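Long-range contacts in sorbitol dehydrogenase (Gluconobacter oxydans, PDB 5ITG), which probably interconverts D-sorbitol and L-sorbose with NADP(H) as cofactor, as a Rossmann-fold enzyme of the mannitol dehydrogenase family: residues A[24-29]-A[54-59]; A[83-88]-A[254-259]; A[87-92]-A[360-365]; A[163-168]-A[200-205]; A[401-406]-A[461-466]. One frame throughout, in Å; residues are numbered along the deposited sequence.

Interaction 1 (A[24-29]-A[54-59]); sequences IKPGIV and DWAIVG
Pro-26 and Ala-56 form the first bridge between two neighbouring parallel strands of the Rossmann sheet, and Ile-28 with Ile-57 and Val-29 with Val-58 carry the pairing onward. The short strand segments 26-29 and 56-59 are inclined at 41°, and between the first two bridges the register slips by one residue, a beta bulge.

The backbone bonds show how the bulge is accommodated. Ala-56 N donates to Lys-25 O (2.8 Å). Ala-56 O then takes two donors, Gly-27 N at 2.8 Å and the less straight Ile-28 N at 3.2 Å, so a single carbonyl grips both residues of the bulge. Regular pairing resumes where Val-58 N meets Ile-28 O at 2.8 Å. Gly-27, at the bulge, has no CB, which would run into Asp-54 O and the Trp-55 ring.

Apolar contacts cover both faces. On the side of Ile-28, its CB packs beside Ile-57 CG1 (4.1 Å), the two chains running together, while its CG1 reaches the edge of the Trp-55 indole at CE3 (3.9 Å). On the Val-29 side, Val-58 holds CG2 anti to the carbonyl carbon, beside its own backbone N, which brings that methyl against Pro-26 CB at 3.6 Å.

The next strands of the sheet flank the pair, Ile-125 of strand 125-128 meeting Ile-28 and Leu-101 of strand 93-106 meeting Ile-57. The charged ends are less engaged: Asp-54 OD1 lies alongside the aliphatic part of Lys-25, 3.4 Å from its CB.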
# COMPACT_ATOMS: atom_id res chain seq x y z
N ILE A 24 7.02 27.45 -7.64
CA ILE A 24 7.41 26.07 -7.86
C ILE A 24 7.38 25.66 -9.33
O ILE A 24 6.54 26.12 -10.10
CB ILE A 24 6.54 25.10 -7.03
CG1 ILE A 24 5.07 25.16 -7.48
CG2 ILE A 24 6.64 25.46 -5.56
CD1 ILE A 24 4.16 24.19 -6.75
N LYS A 25 8.32 24.79 -9.70
CA LYS A 25 8.44 24.28 -11.06
C LYS A 25 8.46 22.74 -11.06
O LYS A 25 8.98 22.13 -10.13
CB LYS A 25 9.71 24.82 -11.71
CG LYS A 25 9.73 26.34 -11.88
CD LYS A 25 11.07 26.83 -12.40
CE LYS A 25 11.01 28.32 -12.76
NZ LYS A 25 10.68 29.20 -11.60
N PRO A 26 7.90 22.12 -12.11
CA PRO A 26 7.83 20.66 -12.27
C PRO A 26 9.17 19.91 -12.24
O PRO A 26 10.13 20.28 -12.93
CB PRO A 26 7.12 20.49 -13.62
CG PRO A 26 6.28 21.73 -13.72
CD PRO A 26 7.23 22.79 -13.24
N GLY A 27 9.23 18.84 -11.44
CA GLY A 27 10.43 18.03 -11.34
C GLY A 27 10.08 16.55 -11.36
O GLY A 27 10.96 15.69 -11.49
N ILE A 28 8.79 16.27 -11.23
CA ILE A 28 8.29 14.89 -11.21
C ILE A 28 7.05 14.74 -12.09
O ILE A 28 6.18 15.61 -12.11
CB ILE A 28 7.85 14.49 -9.77
CG1 ILE A 28 9.00 14.70 -8.78
CG2 ILE A 28 7.38 13.03 -9.74
CD1 ILE A 28 8.56 14.67 -7.33
N VAL A 29 6.99 13.63 -12.81
CA VAL A 29 5.81 13.32 -13.62
C VAL A 29 5.25 12.07 -12.95
O VAL A 29 5.97 11.10 -12.73
CB VAL A 29 6.17 13.00 -15.08
CG1 VAL A 29 4.98 12.31 -15.76
CG2 VAL A 29 6.52 14.27 -15.82
N ASP A 54 11.72 23.21 -7.14
CA ASP A 54 11.75 22.61 -8.48
C ASP A 54 11.26 21.17 -8.53
O ASP A 54 11.64 20.40 -9.41
CB ASP A 54 13.16 22.70 -9.06
CG ASP A 54 13.55 24.12 -9.42
OD1 ASP A 54 12.79 24.78 -10.16
OD2 ASP A 54 14.62 24.59 -8.96
N TRP A 55 10.39 20.81 -7.59
CA TRP A 55 9.88 19.45 -7.55
C TRP A 55 8.37 19.35 -7.64
O TRP A 55 7.76 18.44 -7.06
CB TRP A 55 10.39 18.74 -6.30
CG TRP A 55 11.88 18.57 -6.31
CD1 TRP A 55 12.80 19.28 -5.60
CD2 TRP A 55 12.62 17.62 -7.09
NE1 TRP A 55 14.07 18.83 -5.88
CE2 TRP A 55 13.98 17.81 -6.79
CE3 TRP A 55 12.26 16.62 -8.00
CZ2 TRP A 55 14.99 17.04 -7.38
CZ3 TRP A 55 13.26 15.85 -8.58
CH2 TRP A 55 14.61 16.06 -8.26
N ALA A 56 7.75 20.28 -8.36
CA ALA A 56 6.30 20.26 -8.54
C ALA A 56 5.99 18.97 -9.28
O ALA A 56 6.87 18.39 -9.91
CB ALA A 56 5.84 21.46 -9.35
N ILE A 57 4.74 18.53 -9.22
CA ILE A 57 4.35 17.29 -9.88
C ILE A 57 3.38 17.50 -11.04
O ILE A 57 2.41 18.23 -10.92
CB ILE A 57 3.68 16.31 -8.88
CG1 ILE A 57 4.62 16.02 -7.70
CG2 ILE A 57 3.33 15.02 -9.58
CD1 ILE A 57 3.93 15.28 -6.55
N VAL A 58 3.66 16.84 -12.16
CA VAL A 58 2.78 16.90 -13.33
C VAL A 58 2.10 15.53 -13.35
O VAL A 58 2.76 14.52 -13.56
CB VAL A 58 3.57 17.07 -14.65
CG1 VAL A 58 2.61 17.07 -15.82
CG2 VAL A 58 4.37 18.37 -14.62
N GLY A 59 0.79 15.51 -13.14
CA GLY A 59 0.08 14.24 -13.13
C GLY A 59 -0.42 13.79 -14.49
O GLY A 59 -0.83 14.61 -15.31

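Interaction 2 (A[83-88]-A[254-259]); sequences SLTETA and PLVAED
A parallel strand pair of the large Rossmann sheet joins Leu-84, Thr-85 and Glu-86 to Leu-255, Val-256 and Ala-257, two pieces of chain far apart in sequence. The ladder alternates regularly: after a first rung from Leu-255 N to Ser-83 O, Thr-85 N donates to Leu-255 O (3.0 Å), Ala-257 N to Thr-85 O (2.9 Å) and Thr-87 N to Ala-257 O (2.9 Å). On one face Leu-84 puts CD1 against Leu-255 CG at 3.7 Å, and on the other Val-256 CG2, anti to its own backbone N, reaches Thr-87 OG1 at 3.7 Å; that hydroxyl has its bond with Ser-93. A water bridges Ser-83 OG, Thr-85 OG1 and Leu-255 O, while Ser-83 OG is also bonded to Asp-251.

At the far end, where Thr-87 pairs with Glu-258, Asp-259 N reaches Thr-87 O (3.1 Å), but from 63° above the carbonyl plane, and Asp-259 CG lies 3.7 Å from Ala-88 CB. A glycine in place of Asp-259 would remove the carboxylate and is likely to leave Ala-88 CB and Pro-89 without the group that packs on them. Backbone bonds thus set the register largely independently of the side chains, and the water, donating to Ser-83 OG and Leu-255 O, ties the strands together.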
# COMPACT_ATOMS: atom_id res chain seq x y z
N SER A 83 -8.28 19.43 -1.35
CA SER A 83 -8.14 19.42 0.09
C SER A 83 -7.88 18.02 0.63
O SER A 83 -8.45 17.04 0.16
CB SER A 83 -9.38 20.00 0.77
OG SER A 83 -10.50 19.15 0.59
N LEU A 84 -7.02 17.95 1.64
CA LEU A 84 -6.69 16.69 2.26
C LEU A 84 -6.97 16.79 3.74
O LEU A 84 -6.34 17.59 4.45
CB LEU A 84 -5.22 16.34 2.04
CG LEU A 84 -4.72 15.13 2.85
CD1 LEU A 84 -5.55 13.90 2.51
CD2 LEU A 84 -3.24 14.87 2.54
N THR A 85 -7.93 16.01 4.21
CA THR A 85 -8.26 15.97 5.63
C THR A 85 -7.47 14.81 6.22
O THR A 85 -7.41 13.73 5.62
CB THR A 85 -9.77 15.72 5.84
OG1 THR A 85 -10.52 16.77 5.23
CG2 THR A 85 -10.10 15.67 7.33
N GLU A 86 -6.84 15.05 7.36
CA GLU A 86 -6.06 14.02 8.05
C GLU A 86 -6.73 13.77 9.40
O GLU A 86 -6.82 14.68 10.23
CB GLU A 86 -4.62 14.50 8.24
CG GLU A 86 -3.85 14.57 6.93
CD GLU A 86 -2.55 15.32 7.05
OE1 GLU A 86 -2.57 16.57 6.99
OE2 GLU A 86 -1.49 14.66 7.21
N THR A 87 -7.19 12.55 9.62
CA THR A 87 -7.89 12.19 10.85
C THR A 87 -7.11 11.26 11.77
O THR A 87 -6.71 10.17 11.37
CB THR A 87 -9.24 11.54 10.52
OG1 THR A 87 -9.98 12.41 9.66
CG2 THR A 87 -10.03 11.28 11.79
N ALA A 88 -6.91 11.70 13.01
CA ALA A 88 -6.17 10.93 14.01
C ALA A 88 -7.09 9.99 14.78
O ALA A 88 -8.30 10.17 14.79
CB ALA A 88 -5.47 11.88 14.97
N PRO A 254 -12.27 16.19 -2.81
CA PRO A 254 -11.79 16.07 -1.43
C PRO A 254 -11.44 14.64 -1.08
O PRO A 254 -12.04 13.70 -1.60
CB PRO A 254 -12.99 16.56 -0.62
CG PRO A 254 -14.12 15.95 -1.39
CD PRO A 254 -13.74 16.25 -2.84
N LEU A 255 -10.46 14.46 -0.21
CA LEU A 255 -10.07 13.12 0.22
C LEU A 255 -9.62 13.19 1.67
O LEU A 255 -9.34 14.27 2.20
CB LEU A 255 -8.97 12.53 -0.68
CG LEU A 255 -7.52 13.00 -0.55
CD1 LEU A 255 -6.65 12.14 -1.45
CD2 LEU A 255 -7.39 14.46 -0.91
N VAL A 256 -9.57 12.03 2.31
CA VAL A 256 -9.19 11.94 3.71
C VAL A 256 -8.23 10.77 3.92
O VAL A 256 -8.28 9.77 3.21
CB VAL A 256 -10.45 11.78 4.59
CG1 VAL A 256 -11.28 10.60 4.10
CG2 VAL A 256 -10.08 11.62 6.05
N ALA A 257 -7.34 10.91 4.90
CA ALA A 257 -6.38 9.86 5.20
C ALA A 257 -6.12 9.86 6.69
O ALA A 257 -6.43 10.84 7.37
CB ALA A 257 -5.07 10.11 4.44
N GLU A 258 -5.56 8.77 7.21
CA GLU A 258 -5.25 8.68 8.63
C GLU A 258 -4.07 9.62 8.85
O GLU A 258 -3.32 9.92 7.91
CB GLU A 258 -4.86 7.24 9.02
CG GLU A 258 -3.58 6.74 8.37
CD GLU A 258 -3.25 5.30 8.76
OE1 GLU A 258 -3.57 4.89 9.89
OE2 GLU A 258 -2.64 4.59 7.93
N ASP A 259 -3.90 10.09 10.08
CA ASP A 259 -2.79 10.99 10.36
C ASP A 259 -1.46 10.26 10.19
O ASP A 259 -0.47 10.86 9.78
CB ASP A 259 -2.91 11.56 11.79
CG ASP A 259 -2.83 10.50 12.86
OD1 ASP A 259 -3.45 9.43 12.69
OD2 ASP A 259 -2.14 10.75 13.88
O HOH W 1 -10.69 16.92 2.37

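Interaction 3 (A[87-92]-A[360-365]); sequences TAPSGK and RFSNKA
Pro-89 and Asn-363 bring their CA atoms to 4.0 Å where a type I beta turn, Ala-88 to Gly-91, meets the chain leaving a helix. The turn is closed by Gly-91 N bonding to Ala-88 O.

Among the side chains, the amide of Asn-363 does most of the work. Its CG stands anti to the backbone N (chi1 -164°), which carries ND2 across to Thr-87 O at 3.0 Å. The acceptor lies nearly in the amide plane, yet the donor sits 36° above the plane of the carbonyl. On the other branch OD1 accepts from a water at 2.9 Å, which also makes a weak bond to Ala-88 O. The side chains of Asn-363 and Pro-89 cross at about a right angle, Asn-363 ND2 lying 3.9 Å from Pro-89 CG, while Pro-89 CB touches Ser-362 OG, a hydroxyl bonded to Ser-359 O. A leucine in place of Asn-363 would probably leave Thr-87 O with no donor from this side and the water without its OD1 acceptor. A second water joins Pro-89 O (2.7 Å) to Lys-364 N (3.0 Å), and Ala-365 CB meets Thr-87 CG2 at 4.0 Å.

The turn links strands 82-87 and 93-106, an antiparallel hairpin of the Rossmann sheet, while Asn-363 follows helix 350-361 of the C-terminal domain. Nearby, Arg-360 in the last turn of that helix pairs with Glu-258 of strand 255-258, so the two domains meet here through a mixture of polar and small apolar contacts.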
# COMPACT_ATOMS: atom_id res chain seq x y z
N THR A 87 -7.19 12.55 9.62
CA THR A 87 -7.89 12.19 10.85
C THR A 87 -7.11 11.26 11.77
O THR A 87 -6.71 10.17 11.37
CB THR A 87 -9.24 11.54 10.52
OG1 THR A 87 -9.98 12.41 9.66
CG2 THR A 87 -10.03 11.28 11.79
N ALA A 88 -6.91 11.70 13.01
CA ALA A 88 -6.17 10.93 14.01
C ALA A 88 -7.09 9.99 14.78
O ALA A 88 -8.30 10.17 14.79
CB ALA A 88 -5.47 11.88 14.97
N PRO A 89 -6.52 8.97 15.45
CA PRO A 89 -7.34 8.01 16.21
C PRO A 89 -8.11 8.69 17.35
O PRO A 89 -9.11 8.16 17.85
CB PRO A 89 -6.30 7.02 16.73
CG PRO A 89 -5.22 7.06 15.67
CD PRO A 89 -5.11 8.54 15.42
N SER A 90 -7.63 9.87 17.75
CA SER A 90 -8.27 10.65 18.82
C SER A 90 -9.58 11.23 18.32
O SER A 90 -10.38 11.75 19.10
CB SER A 90 -7.34 11.79 19.26
OG SER A 90 -7.15 12.71 18.20
N GLY A 91 -9.80 11.15 17.01
CA GLY A 91 -11.01 11.67 16.42
C GLY A 91 -10.82 13.05 15.81
O GLY A 91 -11.62 13.48 14.98
N LYS A 92 -9.75 13.72 16.22
CA LYS A 92 -9.45 15.06 15.73
C LYS A 92 -8.90 15.01 14.31
O LYS A 92 -8.07 14.15 13.97
CB LYS A 92 -8.41 15.73 16.64
CG LYS A 92 -8.76 15.67 18.13
CD LYS A 92 -10.11 16.31 18.41
CE LYS A 92 -10.39 16.36 19.90
NZ LYS A 92 -11.71 16.99 20.18
N ARG A 360 -3.36 2.81 15.29
CA ARG A 360 -3.98 2.87 13.98
C ARG A 360 -5.23 2.02 13.91
O ARG A 360 -6.24 2.45 13.34
CB ARG A 360 -2.98 2.43 12.91
CG ARG A 360 -1.83 3.41 12.77
CD ARG A 360 -0.80 2.93 11.77
NE ARG A 360 -1.31 2.89 10.40
CZ ARG A 360 -0.72 2.23 9.41
NH1 ARG A 360 0.40 1.55 9.64
NH2 ARG A 360 -1.24 2.25 8.18
N PHE A 361 -5.18 0.82 14.48
CA PHE A 361 -6.33 -0.08 14.47
C PHE A 361 -7.49 0.55 15.25
O PHE A 361 -8.65 0.20 15.03
CB PHE A 361 -5.97 -1.44 15.09
CG PHE A 361 -5.02 -2.28 14.25
CD1 PHE A 361 -4.70 -1.93 12.94
CD2 PHE A 361 -4.46 -3.45 14.78
CE1 PHE A 361 -3.83 -2.73 12.17
CE2 PHE A 361 -3.60 -4.25 14.02
CZ PHE A 361 -3.29 -3.89 12.71
N SER A 362 -7.19 1.46 16.17
CA SER A 362 -8.23 2.13 16.96
C SER A 362 -8.83 3.36 16.25
O SER A 362 -9.74 3.99 16.78
CB SER A 362 -7.67 2.59 18.30
OG SER A 362 -6.90 3.78 18.15
N ASN A 363 -8.32 3.69 15.06
CA ASN A 363 -8.84 4.85 14.32
C ASN A 363 -10.22 4.50 13.76
O ASN A 363 -10.32 3.82 12.75
CB ASN A 363 -7.89 5.22 13.15
CG ASN A 363 -8.15 6.62 12.60
OD1 ASN A 363 -9.29 7.08 12.52
ND2 ASN A 363 -7.07 7.31 12.21
N LYS A 364 -11.27 4.94 14.43
CA LYS A 364 -12.62 4.62 13.98
C LYS A 364 -12.94 5.05 12.55
O LYS A 364 -13.63 4.33 11.82
CB LYS A 364 -13.66 5.19 14.97
CG LYS A 364 -13.51 4.62 16.38
CD LYS A 364 -14.68 5.00 17.28
CE LYS A 364 -15.94 4.20 16.96
NZ LYS A 364 -15.84 2.76 17.37
N ALA A 365 -12.44 6.21 12.13
CA ALA A 365 -12.72 6.68 10.77
C ALA A 365 -12.13 5.75 9.70
O ALA A 365 -12.65 5.68 8.59
CB ALA A 365 -12.16 8.09 10.59
O HOH W 2 -11.16 8.60 14.07
O HOH W 3 -11.21 7.18 16.43

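Interaction 4 (A[163-168]-A[200-205]); sequences TVFGYV and KAFLGY
Phe-202 reaches across to the helix of Val-164, Phe-165 and Val-168, and its CE1 corner makes the closest approaches: 3.5 Å to Val-168 CB and 3.6 Å to Phe-165 CA. Its CZ meets Val-164 CG2 at 4.0 Å, and Val-164 O lies in the ring plane at the edge. Phe-165 answers from the opposite helix, sending CD1 over one face of Phe-202; the two rings meet obliquely, their planes inclined at 57°. The CE1 of Phe-165 also presses on Ala-201 CB at 3.7 Å.

Tyr-205 packs one turn further along. With CG anti to the backbone N (chi1 176°), its ring is laid over the peptide between Phe-165 and Gly-166. Gly-166 CA makes an off-centre CH-pi contact, 4.2 Å from the ring centroid. A water accepts from Tyr-205 OH (2.8 Å) and donates to Gly-166 O (3.0 Å).

What positions these groups lies one step out. Thr-163 is the N-cap of helix 164-177, its OG1 accepting from Gly-166 N, and the same hydroxyl is bonded to Asp-154. Phe-144 meets Phe-165 edge-to-face, helix 149-156 packs on Tyr-205, and Phe-31 of strand 26-31 touches Val-164 and Val-168. The short segments 164-168 and 200-205 cross at -68°.

With no direct hydrogen bond across the segments, the fit of the two helices rests on the shapes of the buried rings and aliphatic groups, and the water serves the polar atoms at the margin, the phenol and Gly-166 O.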
# COMPACT_ATOMS: atom_id res chain seq x y z
N THR A 163 0.69 3.09 -23.41
CA THR A 163 0.95 2.45 -22.12
C THR A 163 2.06 3.17 -21.37
O THR A 163 2.90 3.85 -21.98
CB THR A 163 1.36 0.97 -22.27
OG1 THR A 163 2.69 0.88 -22.80
CG2 THR A 163 0.40 0.24 -23.20
N VAL A 164 2.06 3.04 -20.05
CA VAL A 164 3.08 3.69 -19.23
C VAL A 164 4.45 3.19 -19.69
O VAL A 164 5.40 3.96 -19.76
CB VAL A 164 2.87 3.39 -17.71
CG1 VAL A 164 3.11 1.92 -17.41
CG2 VAL A 164 3.78 4.28 -16.88
N PHE A 165 4.53 1.91 -20.02
CA PHE A 165 5.78 1.32 -20.49
C PHE A 165 6.25 2.04 -21.75
O PHE A 165 7.41 2.43 -21.86
CB PHE A 165 5.58 -0.16 -20.80
CG PHE A 165 4.75 -0.87 -19.78
CD1 PHE A 165 5.21 -1.03 -18.48
CD2 PHE A 165 3.50 -1.36 -20.11
CE1 PHE A 165 4.43 -1.67 -17.51
CE2 PHE A 165 2.71 -2.00 -19.16
CZ PHE A 165 3.19 -2.16 -17.85
N GLY A 166 5.33 2.21 -22.70
CA GLY A 166 5.66 2.88 -23.94
C GLY A 166 6.10 4.32 -23.75
O GLY A 166 7.07 4.76 -24.36
N TYR A 167 5.39 5.06 -22.91
CA TYR A 167 5.71 6.46 -22.64
C TYR A 167 7.07 6.62 -21.99
O TYR A 167 7.89 7.43 -22.42
CB TYR A 167 4.65 7.08 -21.73
CG TYR A 167 3.43 7.62 -22.44
CD1 TYR A 167 3.48 8.82 -23.15
CD2 TYR A 167 2.21 6.94 -22.39
CE1 TYR A 167 2.35 9.33 -23.80
CE2 TYR A 167 1.07 7.43 -23.04
CZ TYR A 167 1.15 8.63 -23.74
OH TYR A 167 0.04 9.12 -24.38
N VAL A 168 7.30 5.85 -20.93
CA VAL A 168 8.55 5.92 -20.19
C VAL A 168 9.76 5.51 -21.02
O VAL A 168 10.76 6.23 -21.06
CB VAL A 168 8.47 5.04 -18.91
CG1 VAL A 168 9.85 4.89 -18.28
CG2 VAL A 168 7.52 5.69 -17.91
N LYS A 200 11.52 -4.81 -13.93
CA LYS A 200 11.19 -5.94 -14.79
C LYS A 200 10.24 -5.52 -15.92
O LYS A 200 10.42 -5.92 -17.08
CB LYS A 200 10.52 -7.05 -13.97
CG LYS A 200 10.05 -8.24 -14.81
CD LYS A 200 9.24 -9.22 -13.98
CE LYS A 200 10.08 -9.87 -12.90
NZ LYS A 200 9.25 -10.80 -12.07
N ALA A 201 9.24 -4.72 -15.59
CA ALA A 201 8.26 -4.27 -16.57
C ALA A 201 8.85 -3.31 -17.60
O ALA A 201 8.72 -3.52 -18.81
CB ALA A 201 7.08 -3.62 -15.86
N PHE A 202 9.51 -2.25 -17.12
CA PHE A 202 10.10 -1.28 -18.03
C PHE A 202 11.27 -1.80 -18.86
O PHE A 202 11.42 -1.41 -20.02
CB PHE A 202 10.48 -0.02 -17.26
CG PHE A 202 9.30 0.77 -16.81
CD1 PHE A 202 8.50 1.44 -17.73
CD2 PHE A 202 8.92 0.78 -15.47
CE1 PHE A 202 7.35 2.11 -17.33
CE2 PHE A 202 7.77 1.44 -15.05
CZ PHE A 202 6.98 2.11 -15.99
N LEU A 203 12.09 -2.68 -18.30
CA LEU A 203 13.21 -3.25 -19.06
C LEU A 203 12.68 -4.36 -19.95
O LEU A 203 13.27 -4.68 -20.98
CB LEU A 203 14.29 -3.82 -18.13
CG LEU A 203 15.10 -2.83 -17.28
CD1 LEU A 203 16.22 -3.58 -16.58
CD2 LEU A 203 15.68 -1.73 -18.15
N GLY A 204 11.56 -4.96 -19.55
CA GLY A 204 10.96 -6.01 -20.35
C GLY A 204 10.47 -5.41 -21.66
O GLY A 204 10.60 -6.01 -22.72
N TYR A 205 9.90 -4.20 -21.58
CA TYR A 205 9.40 -3.52 -22.76
C TYR A 205 10.58 -2.98 -23.56
O TYR A 205 10.62 -3.10 -24.79
CB TYR A 205 8.48 -2.36 -22.37
CG TYR A 205 7.98 -1.54 -23.53
CD1 TYR A 205 8.77 -0.54 -24.10
CD2 TYR A 205 6.71 -1.76 -24.08
CE1 TYR A 205 8.31 0.22 -25.18
CE2 TYR A 205 6.25 -1.00 -25.17
CZ TYR A 205 7.05 -0.01 -25.71
OH TYR A 205 6.60 0.74 -26.77
O HOH W 4 7.41 3.41 -26.98

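Interaction 5 (A[401-406]-A[461-466]); sequences RIAFGI and SELDQK
Ala-403 and Lys-466 mark the closest CA approach of segments 401-406 and 461-466, their CA atoms 6.2 Å apart and the methyl CB of Ala-403 only 3.3 Å from Lys-466 CG, tighter than ordinary van der Waals contact. The lysine's CB stands near the same methyl as well. A small residue on the first helix thus lets the lysine stem lie directly against it.

Beside this pair Leu-463 fills the angle between the helices. Its CG is anti to the backbone N (chi1 175°), which swings the branched end toward the facing helix: CD1 reaches Ala-403 CB at 3.9 Å and Ile-402 CG2 at 4.0 Å, while CD2 touches Ile-406 CD1 at 4.0 Å. The isoleucines, one turn apart, meet the leucine at about right angles, so their contact is made by methyl groups and not by chains lying along one another.

The helices belong to the all-helical C-terminal domain of the mannitol dehydrogenase family, which resembles that of 6-phosphogluconate dehydrogenase. The short segments pass 9.1 Å apart and cross at -56°. Val-389 of helix 377-394 meets both Ile-402 and Leu-463, adding a third helix to the apolar layer, and Trp-455 touches Ile-406.

The outer side is looser. Beyond CG the chain of Lys-466 bends (chi2 70°) and leads its amino end away from Ala-403, so its aliphatic stem alone serves the contact. Ser-461, Glu-462 and Gln-465 lie on the exposed side of their helix, and no hydrogen bond crosses between the two segments.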
# COMPACT_ATOMS: atom_id res chain seq x y z
N ARG A 401 0.93 -18.64 22.11
CA ARG A 401 0.21 -17.61 21.36
C ARG A 401 0.18 -17.88 19.86
O ARG A 401 -0.78 -17.55 19.18
CB ARG A 401 0.82 -16.23 21.63
CG ARG A 401 0.64 -15.75 23.08
CD ARG A 401 1.62 -14.63 23.39
NE ARG A 401 3.00 -15.07 23.22
CZ ARG A 401 3.68 -15.78 24.12
NH1 ARG A 401 3.12 -16.11 25.27
NH2 ARG A 401 4.92 -16.16 23.85
N ILE A 402 1.26 -18.48 19.36
CA ILE A 402 1.34 -18.81 17.95
C ILE A 402 0.27 -19.86 17.64
O ILE A 402 -0.43 -19.78 16.62
CB ILE A 402 2.76 -19.34 17.60
CG1 ILE A 402 3.74 -18.17 17.60
CG2 ILE A 402 2.76 -20.05 16.24
CD1 ILE A 402 5.20 -18.57 17.55
N ALA A 403 0.12 -20.83 18.54
CA ALA A 403 -0.87 -21.88 18.36
C ALA A 403 -2.28 -21.31 18.46
O ALA A 403 -3.20 -21.77 17.78
CB ALA A 403 -0.67 -22.98 19.39
N PHE A 404 -2.45 -20.31 19.32
CA PHE A 404 -3.75 -19.67 19.50
C PHE A 404 -4.18 -18.99 18.20
O PHE A 404 -5.35 -19.05 17.80
CB PHE A 404 -3.70 -18.63 20.62
CG PHE A 404 -4.95 -17.80 20.73
CD1 PHE A 404 -6.11 -18.34 21.27
CD2 PHE A 404 -4.98 -16.51 20.20
CE1 PHE A 404 -7.30 -17.60 21.28
CE2 PHE A 404 -6.16 -15.77 20.20
CZ PHE A 404 -7.33 -16.32 20.74
N GLY A 405 -3.24 -18.33 17.54
CA GLY A 405 -3.58 -17.66 16.29
C GLY A 405 -4.06 -18.67 15.26
O GLY A 405 -5.05 -18.44 14.56
N ILE A 406 -3.35 -19.79 15.18
CA ILE A 406 -3.68 -20.84 14.22
C ILE A 406 -5.03 -21.48 14.55
O ILE A 406 -5.88 -21.67 13.67
CB ILE A 406 -2.57 -21.92 14.19
CG1 ILE A 406 -1.30 -21.31 13.61
CG2 ILE A 406 -3.01 -23.11 13.35
CD1 ILE A 406 -0.05 -22.17 13.85
N SER A 461 5.21 -31.11 15.47
CA SER A 461 4.52 -31.97 16.43
C SER A 461 3.95 -31.24 17.64
O SER A 461 2.75 -31.33 17.93
CB SER A 461 5.47 -33.07 16.92
OG SER A 461 5.92 -33.86 15.84
N GLU A 462 4.80 -30.52 18.36
CA GLU A 462 4.38 -29.79 19.55
C GLU A 462 3.38 -28.68 19.22
O GLU A 462 2.40 -28.48 19.93
CB GLU A 462 5.60 -29.19 20.26
CG GLU A 462 5.37 -28.93 21.74
CD GLU A 462 6.56 -28.27 22.40
OE1 GLU A 462 7.71 -28.68 22.10
OE2 GLU A 462 6.36 -27.35 23.22
N LEU A 463 3.63 -27.96 18.13
CA LEU A 463 2.75 -26.88 17.72
C LEU A 463 1.37 -27.43 17.36
O LEU A 463 0.36 -26.92 17.82
CB LEU A 463 3.33 -26.14 16.50
CG LEU A 463 2.44 -25.04 15.89
CD1 LEU A 463 2.20 -23.94 16.92
CD2 LEU A 463 3.11 -24.45 14.65
N ASP A 464 1.32 -28.47 16.53
CA ASP A 464 0.04 -29.02 16.12
C ASP A 464 -0.79 -29.55 17.29
O ASP A 464 -2.01 -29.36 17.33
CB ASP A 464 0.24 -30.11 15.06
CG ASP A 464 0.87 -29.55 13.77
OD1 ASP A 464 0.68 -28.35 13.47
OD2 ASP A 464 1.56 -30.32 13.06
N GLN A 465 -0.13 -30.20 18.25
CA GLN A 465 -0.83 -30.73 19.41
C GLN A 465 -1.45 -29.59 20.22
O GLN A 465 -2.60 -29.68 20.66
CB GLN A 465 0.13 -31.54 20.29
CG GLN A 465 0.36 -32.97 19.78
CD GLN A 465 1.61 -33.60 20.37
OE1 GLN A 465 1.83 -33.57 21.58
NE2 GLN A 465 2.43 -34.19 19.50
N LYS A 466 -0.69 -28.52 20.41
CA LYS A 466 -1.17 -27.36 21.16
C LYS A 466 -2.35 -26.74 20.43
O LYS A 466 -3.33 -26.33 21.05
CB LYS A 466 -0.05 -26.33 21.32
CG LYS A 466 -0.47 -25.04 22.01
CD LYS A 466 -0.75 -25.25 23.49
CE LYS A 466 -1.01 -23.92 24.18
NZ LYS A 466 -1.20 -24.07 25.65

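Overall arrangement
Interactions 1 and 2 pair parallel strands of one large Rossmann sheet, with centres 22 Å apart, and interaction 4 packs two helices of the same domain, its centre 21 Å from interaction 1. Along the chain interaction 1 closes first; interactions 2 and 3 then start from the same piece of chain, sharing Thr-87 and Ala-88, and interaction 4 is nested inside the loops they close. The centres of interactions 2 and 3 are 11 Å apart, and the Glu-258 to Arg-360 salt bridge links them, so the strand pair of interaction 2 lies directly beside the junction of the Rossmann and C-terminal domains. Interaction 5, last in sequence, lies in the helical C-terminal domain, its centre 53 Å from that of interaction 1.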